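PDB 2BOY: 3-chlorocatechol 1,2-dioxygenase from Rhodococcus opacus, which probably cleaves the ring of catechols between the two hydroxyl-bearing carbons, using a non-haem ferric iron and dioxygen. Local coordinates for residues A[73-78]-A[203-208]; A[123-128]-A[193-198]. One frame throughout, in Å; residues are numbered along the deposited sequence.

Overall arrangement
Both contacts lie beside the ferric iron site and touch the bound benzhydroxamic acid; their centres are about 8 Å apart. Interaction 1 ties the pocket loop 73-78 to strand 204-210. Interaction 2 pairs strand 121-125 with strand 187-197, which also neighbours strand 204-210 in the same sheet. The backbone links them: W194 N is 2.9 Å from T206 O, and I196 N is 2.9 Å from L204 O. Near the iron H193 CE1 is met from interaction 1 by Q207 NE2 and by the backbone oxygen Q75 O, each at 3.4 Å. Interaction 2 supplies the metal ligand H193. Interaction 1 supplies pocket wall and a second-shell amide, Q207. The metal ligands Y133 and H191 come from outside the four segments.

Interaction 1 (A[73-78]-A[203-208]); sequences SIQGPY and SLTTQL. With BHO (benzhydroxamic acid), chain J.
The wall of the benzhydroxamic acid pocket is fastened here, where Q207 of strand 204-210 grips the pocket loop at I74. Q207 NE2 donates to I74 O at 3.1 Å, and the bond is almost straight (177°). The oxygen lies in the plane of the Q207 amide, but the donor sits above the carbonyl plane of I74. Q207 CG is anti to its own carbonyl carbon (chi1 -70°) and the chain then runs extended, which carries the amide over to the loop. Q207 NE2 also packs against I74 CG1 at 3.3 Å. A water also donates to I74 O and bridges it to T206 O, so two donors hold this carbonyl. One residue earlier, S73 N donates to T205 O at 2.9 Å. T205 CG2 rests against Q75 CA at 3.8 Å, and a second water joins T205 OG1 to Q75 NE2. The other end of the Q207 amide is held too: OE1 accepts from R188 NH1. Beyond the anchor the loop lines the pocket. I74 CD1 lies 3.8 Å from BHO C2, P77 CD 3.6 Å from BHO C1, and Y78 CD2 3.1 Å from BHO O2. At G76 phi is positive, and a CB there would probably collide with the ligand ring. With both ends of its amide engaged, Q207 is probably fixed in rotation, and so can set the loop against the strand beside the iron ligands.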
loop_
_atom_site.group_PDB
_atom_site.type_symbol
_atom_site.label_atom_id
_atom_site.label_comp_id
_atom_site.label_asym_id
_atom_site.label_seq_id
_atom_site.Cartn_x
_atom_site.Cartn_y
_atom_site.Cartn_z
ATOM N N SER A 73 8.165 0.901 -22.834
ATOM C CA SER A 73 7.085 1.367 -21.958
ATOM C C SER A 73 6.724 0.344 -20.889
ATOM O O SER A 73 7.329 -0.740 -20.842
ATOM C CB SER A 73 5.850 1.773 -22.764
ATOM O OG SER A 73 4.961 2.507 -21.912
ATOM N N ILE A 74 5.754 0.666 -20.027
ATOM C CA ILE A 74 5.366 -0.292 -18.982
ATOM C C ILE A 74 4.826 -1.561 -19.604
ATOM O O ILE A 74 4.286 -1.539 -20.719
ATOM C CB ILE A 74 4.351 0.281 -17.964
ATOM C CG1 ILE A 74 2.978 0.530 -18.637
ATOM C CG2 ILE A 74 4.871 1.609 -17.308
ATOM C CD1 ILE A 74 1.889 0.921 -17.636
ATOM N N GLN A 75 4.933 -2.665 -18.872
ATOM C CA GLN A 75 4.263 -3.898 -19.284
ATOM C C GLN A 75 2.756 -3.868 -18.929
ATOM O O GLN A 75 1.910 -4.383 -19.674
ATOM C CB GLN A 75 4.894 -5.091 -18.556
ATOM C CG GLN A 75 4.305 -6.439 -19.033
ATOM C CD GLN A 75 4.982 -7.634 -18.443
ATOM O OE1 GLN A 75 4.322 -8.481 -17.816
ATOM N NE2 GLN A 75 6.293 -7.723 -18.606
ATOM N N GLY A 76 2.436 -3.320 -17.761
ATOM C CA GLY A 76 1.077 -3.426 -17.225
ATOM C C GLY A 76 0.806 -4.852 -16.711
ATOM O O GLY A 76 1.683 -5.748 -16.774
ATOM N N PRO A 77 -0.383 -5.081 -16.164
ATOM C CA PRO A 77 -0.672 -6.325 -15.434
ATOM C C PRO A 77 -1.394 -7.408 -16.216
ATOM O O PRO A 77 -1.748 -8.442 -15.612
ATOM C CB PRO A 77 -1.601 -5.827 -14.292
ATOM C CG PRO A 77 -2.438 -4.789 -14.996
ATOM C CD PRO A 77 -1.468 -4.082 -15.998
ATOM N N TYR A 78 -1.612 -7.205 -17.511
ATOM C CA TYR A 78 -2.450 -8.105 -18.275
ATOM C C TYR A 78 -1.747 -8.975 -19.299
ATOM O O TYR A 78 -2.428 -9.576 -20.147
ATOM C CB TYR A 78 -3.580 -7.315 -18.984
ATOM C CG TYR A 78 -4.525 -6.634 -18.013
ATOM C CD1 TYR A 78 -4.670 -7.080 -16.690
ATOM C CD2 TYR A 78 -5.287 -5.563 -18.436
ATOM C CE1 TYR A 78 -5.587 -6.424 -15.810
ATOM C CE2 TYR A 78 -6.178 -4.911 -17.577
ATOM C CZ TYR A 78 -6.326 -5.347 -16.290
ATOM O OH TYR A 78 -7.236 -4.648 -15.499
ATOM N N SER A 203 15.963 -7.483 -24.474
ATOM C CA SER A 203 14.545 -7.573 -24.854
ATOM C C SER A 203 13.942 -6.199 -24.773
ATOM O O SER A 203 14.447 -5.379 -24.029
ATOM C CB SER A 203 13.854 -8.479 -23.860
ATOM O OG SER A 203 14.294 -9.791 -24.129
ATOM N N LEU A 204 12.844 -5.955 -25.500
ATOM C CA LEU A 204 12.220 -4.672 -25.433
ATOM C C LEU A 204 10.759 -4.920 -25.055
ATOM O O LEU A 204 10.097 -5.704 -25.702
ATOM C CB LEU A 204 12.291 -3.972 -26.805
ATOM C CG LEU A 204 11.395 -2.747 -27.035
ATOM C CD1 LEU A 204 11.690 -1.656 -26.014
ATOM C CD2 LEU A 204 11.543 -2.226 -28.483
ATOM N N THR A 205 10.300 -4.284 -23.997
ATOM C CA THR A 205 8.861 -4.177 -23.694
ATOM C C THR A 205 8.352 -2.807 -24.012
ATOM O O THR A 205 8.875 -1.807 -23.516
ATOM C CB THR A 205 8.646 -4.491 -22.219
ATOM O OG1 THR A 205 8.987 -5.871 -21.999
ATOM C CG2 THR A 205 7.089 -4.399 -21.844
ATOM N N THR A 206 7.255 -2.726 -24.777
ATOM C CA THR A 206 6.794 -1.410 -25.155
ATOM C C THR A 206 5.295 -1.445 -25.514
ATOM O O THR A 206 4.659 -2.499 -25.447
ATOM C CB THR A 206 7.699 -0.849 -26.313
ATOM O OG1 THR A 206 7.463 0.554 -26.509
ATOM C CG2 THR A 206 7.441 -1.520 -27.686
ATOM N N GLN A 207 4.765 -0.286 -25.860
ATOM C CA GLN A 207 3.341 -0.145 -26.223
ATOM C C GLN A 207 3.292 0.826 -27.365
ATOM O O GLN A 207 4.084 1.768 -27.398
ATOM C CB GLN A 207 2.584 0.514 -25.084
ATOM C CG GLN A 207 2.446 -0.380 -23.864
ATOM C CD GLN A 207 1.412 0.105 -22.887
ATOM O OE1 GLN A 207 0.382 0.673 -23.275
ATOM N NE2 GLN A 207 1.668 -0.140 -21.615
ATOM N N LEU A 208 2.321 0.668 -28.263
ATOM C CA LEU A 208 2.175 1.679 -29.325
ATOM C C LEU A 208 0.746 2.206 -29.267
ATOM O O LEU A 208 -0.161 1.432 -29.076
ATOM C CB LEU A 208 2.471 1.055 -30.703
ATOM C CG LEU A 208 3.927 0.548 -30.819
ATOM C CD1 LEU A 208 4.156 -0.274 -32.084
ATOM C CD2 LEU A 208 4.924 1.720 -30.734
HETATM C C1 BHO J . -2.545 -1.468 -18.246
HETATM C C2 BHO J . -1.491 -0.703 -17.551
HETATM C C3 BHO J . -1.711 -0.308 -16.230
HETATM C C4 BHO J . -2.931 -0.628 -15.613
HETATM C C5 BHO J . -3.915 -1.338 -16.281
HETATM C C6 BHO J . -3.738 -1.752 -17.602
HETATM C C BHO J . -2.303 -1.891 -19.661
HETATM O O1 BHO J . -1.570 -1.213 -20.303
HETATM N N BHO J . -2.862 -2.914 -20.276
HETATM O O2 BHO J . -2.935 -4.062 -19.808
HETATM O O HOH W 1 3.687 -3.486 -22.781
HETATM O O HOH W 2 8.487 -6.874 -19.616
#

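Interaction 2 (A[123-128]-A[193-198]). With FE (Fe (III) ion), chain I; BHO (benzhydroxamic acid), chain J.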
loop_
_atom_site.group_PDB
_atom_site.type_symbol
_atom_site.label_atom_id
_atom_site.label_comp_id
_atom_site.label_asym_id
_atom_site.label_seq_id
_atom_site.Cartn_x
_atom_site.Cartn_y
_atom_site.Cartn_z
ATOM N N ASP A 123 5.751 -10.973 -28.902
ATOM C CA ASP A 123 4.534 -11.357 -28.238
ATOM C C ASP A 123 3.682 -10.097 -28.247
ATOM O O ASP A 123 4.113 -9.079 -27.722
ATOM C CB ASP A 123 4.861 -11.721 -26.791
ATOM C CG ASP A 123 4.214 -13.005 -26.344
ATOM O OD1 ASP A 123 4.879 -13.825 -25.707
ATOM O OD2 ASP A 123 3.030 -13.285 -26.557
ATOM N N MET A 124 2.464 -10.156 -28.774
ATOM C CA MET A 124 1.621 -8.936 -28.808
ATOM C C MET A 124 0.288 -9.220 -28.157
ATOM O O MET A 124 -0.228 -10.313 -28.317
ATOM C CB MET A 124 1.433 -8.475 -30.248
ATOM C CG MET A 124 0.985 -7.002 -30.420
ATOM S SD MET A 124 -0.828 -6.683 -30.192
ATOM C CE MET A 124 -1.438 -6.705 -31.889
ATOM N N TRP A 125 -0.194 -8.297 -27.321
ATOM C CA TRP A 125 -1.536 -8.435 -26.757
ATOM C C TRP A 125 -2.201 -7.089 -26.763
ATOM O O TRP A 125 -1.538 -6.048 -26.697
ATOM C CB TRP A 125 -1.541 -9.092 -25.345
ATOM C CG TRP A 125 -0.886 -8.325 -24.212
ATOM C CD1 TRP A 125 -1.521 -7.744 -23.158
ATOM C CD2 TRP A 125 0.535 -8.152 -23.967
ATOM N NE1 TRP A 125 -0.608 -7.200 -22.281
ATOM C CE2 TRP A 125 0.662 -7.399 -22.764
ATOM C CE3 TRP A 125 1.705 -8.522 -24.668
ATOM C CZ2 TRP A 125 1.916 -6.996 -22.230
ATOM C CZ3 TRP A 125 2.959 -8.128 -24.148
ATOM C CH2 TRP A 125 3.051 -7.359 -22.941
ATOM N N GLN A 126 -3.528 -7.106 -26.828
ATOM C CA GLN A 126 -4.283 -5.878 -26.932
ATOM C C GLN A 126 -5.686 -6.215 -26.470
ATOM O O GLN A 126 -6.068 -7.388 -26.426
ATOM C CB GLN A 126 -4.323 -5.377 -28.397
ATOM C CG GLN A 126 -5.133 -6.338 -29.348
ATOM C CD GLN A 126 -5.353 -5.749 -30.709
ATOM O OE1 GLN A 126 -4.544 -5.934 -31.615
ATOM N NE2 GLN A 126 -6.482 -5.052 -30.877
ATOM N N ALA A 127 -6.444 -5.164 -26.195
ATOM C CA ALA A 127 -7.856 -5.269 -25.886
ATOM C C ALA A 127 -8.657 -5.351 -27.174
ATOM O O ALA A 127 -8.171 -5.009 -28.241
ATOM C CB ALA A 127 -8.293 -4.042 -25.074
ATOM N N ASP A 128 -9.920 -5.784 -27.060
ATOM C CA ASP A 128 -10.773 -5.851 -28.221
ATOM C C ASP A 128 -11.439 -4.491 -28.452
ATOM O O ASP A 128 -11.110 -3.505 -27.785
ATOM C CB ASP A 128 -11.814 -7.009 -28.076
ATOM C CG ASP A 128 -12.915 -6.704 -27.063
ATOM O OD1 ASP A 128 -12.950 -5.620 -26.429
ATOM O OD2 ASP A 128 -13.798 -7.539 -26.814
ATOM N N HIS A 193 0.343 -3.843 -27.021
ATOM C CA HIS A 193 1.475 -4.221 -26.095
ATOM C C HIS A 193 2.445 -5.130 -26.839
ATOM O O HIS A 193 1.995 -6.000 -27.574
ATOM C CB HIS A 193 0.953 -5.065 -24.945
ATOM C CG HIS A 193 0.204 -4.297 -23.889
ATOM N ND1 HIS A 193 0.857 -3.645 -22.869
ATOM C CD2 HIS A 193 -1.128 -4.121 -23.661
ATOM C CE1 HIS A 193 -0.033 -3.064 -22.079
ATOM N NE2 HIS A 193 -1.244 -3.326 -22.548
ATOM N N TRP A 194 3.767 -5.042 -26.577
ATOM C CA TRP A 194 4.719 -5.894 -27.274
ATOM C C TRP A 194 5.835 -6.284 -26.308
ATOM O O TRP A 194 6.290 -5.444 -25.533
ATOM C CB TRP A 194 5.401 -5.131 -28.405
ATOM C CG TRP A 194 4.471 -4.551 -29.425
ATOM C CD1 TRP A 194 3.800 -3.363 -29.343
ATOM C CD2 TRP A 194 4.122 -5.127 -30.688
ATOM N NE1 TRP A 194 3.031 -3.191 -30.471
ATOM C CE2 TRP A 194 3.227 -4.246 -31.317
ATOM C CE3 TRP A 194 4.466 -6.321 -31.352
ATOM C CZ2 TRP A 194 2.694 -4.497 -32.579
ATOM C CZ3 TRP A 194 3.922 -6.574 -32.615
ATOM C CH2 TRP A 194 3.052 -5.669 -33.204
ATOM N N ILE A 195 6.200 -7.559 -26.332
ATOM C CA ILE A 195 7.478 -8.019 -25.732
ATOM C C ILE A 195 8.244 -8.631 -26.878
ATOM O O ILE A 195 7.736 -9.535 -27.556
ATOM C CB ILE A 195 7.249 -9.010 -24.572
ATOM C CG1 ILE A 195 6.653 -8.266 -23.357
ATOM C CG2 ILE A 195 8.612 -9.710 -24.138
ATOM C CD1 ILE A 195 6.091 -9.211 -22.266
ATOM N N ILE A 196 9.462 -8.142 -27.108
ATOM C CA ILE A 196 10.213 -8.439 -28.311
ATOM C C ILE A 196 11.578 -8.961 -27.880
ATOM O O ILE A 196 12.247 -8.325 -27.050
ATOM C CB ILE A 196 10.368 -7.143 -29.129
ATOM C CG1 ILE A 196 8.952 -6.570 -29.436
ATOM C CG2 ILE A 196 11.156 -7.395 -30.461
ATOM C CD1 ILE A 196 9.000 -5.107 -29.881
ATOM N N ALA A 197 11.974 -10.094 -28.436
ATOM C CA ALA A 197 13.163 -10.777 -27.930
ATOM C C ALA A 197 13.941 -11.488 -29.050
ATOM O O ALA A 197 13.357 -12.004 -30.003
ATOM C CB ALA A 197 12.731 -11.807 -26.884
ATOM N N LYS A 198 15.265 -11.556 -28.900
ATOM C CA LYS A 198 16.073 -12.373 -29.785
ATOM C C LYS A 198 17.369 -12.669 -29.013
ATOM O O LYS A 198 17.926 -11.773 -28.392
ATOM C CB LYS A 198 16.417 -11.636 -31.084
ATOM C CG LYS A 198 17.206 -12.548 -32.145
ATOM C CD LYS A 198 17.560 -11.737 -33.413
ATOM C CE LYS A 198 18.619 -12.410 -34.329
ATOM N NZ LYS A 198 18.233 -13.765 -34.735
HETATM FE FE FE I . -3.185 -2.558 -21.919
HETATM C C1 BHO J . -2.545 -1.468 -18.246
HETATM C C2 BHO J . -1.491 -0.703 -17.551
HETATM C C3 BHO J . -1.711 -0.308 -16.230
HETATM C C4 BHO J . -2.931 -0.628 -15.613
HETATM C C5 BHO J . -3.915 -1.338 -16.281
HETATM C C6 BHO J . -3.738 -1.752 -17.602
HETATM C C BHO J . -2.303 -1.891 -19.661
HETATM O O1 BHO J . -1.570 -1.213 -20.303
HETATM N N BHO J . -2.862 -2.914 -20.276
HETATM O O2 BHO J . -2.935 -4.062 -19.808
#
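H193 binds the ferric iron through NE2 at 2.2 Å, and the indole of W125 lies flat against its imidazole. BHO N lies at the edge of the imidazole, near the ring plane. In the model it also sits implausibly close to the iron, so that bond is doubtful. Y133 and H191 complete the protein ligands. The W125 five-membered ring and the H193 ring form an offset stack, with centroids 4.1 Å apart and planes at 6°. W125 CG takes the position between its backbone N and carbonyl carbon (chi1 66°), which folds the indole back across H193. Farther along, W125 CH2 meets I195 CD1 at 3.6 Å. An alanine in place of W125 would probably open a gap beside the H193 imidazole, leaving that face without its stacking partner and I195 CD1 without its neighbour.

The backbone sets this pairing. The strands run antiparallel at 174°, with D123 opposite I195 and W125 opposite H193 as hydrogen-bonded pairs. H193 N donates to W125 O at 2.9 Å, tying the iron ligand to the residue that stacks on it. M124 and W194 form the non-hydrogen-bonded pair between them and point to the other face of the sheet. There M124 CG makes a CH-pi contact over the centre of the W194 six-membered ring, 3.4 Å from its centroid. M124 SD stands farther off above the same face, a long Met-aromatic contact.

The imidazole is thus held by metal, stack and strand together, which probably limits how far NE2 can shift from the iron.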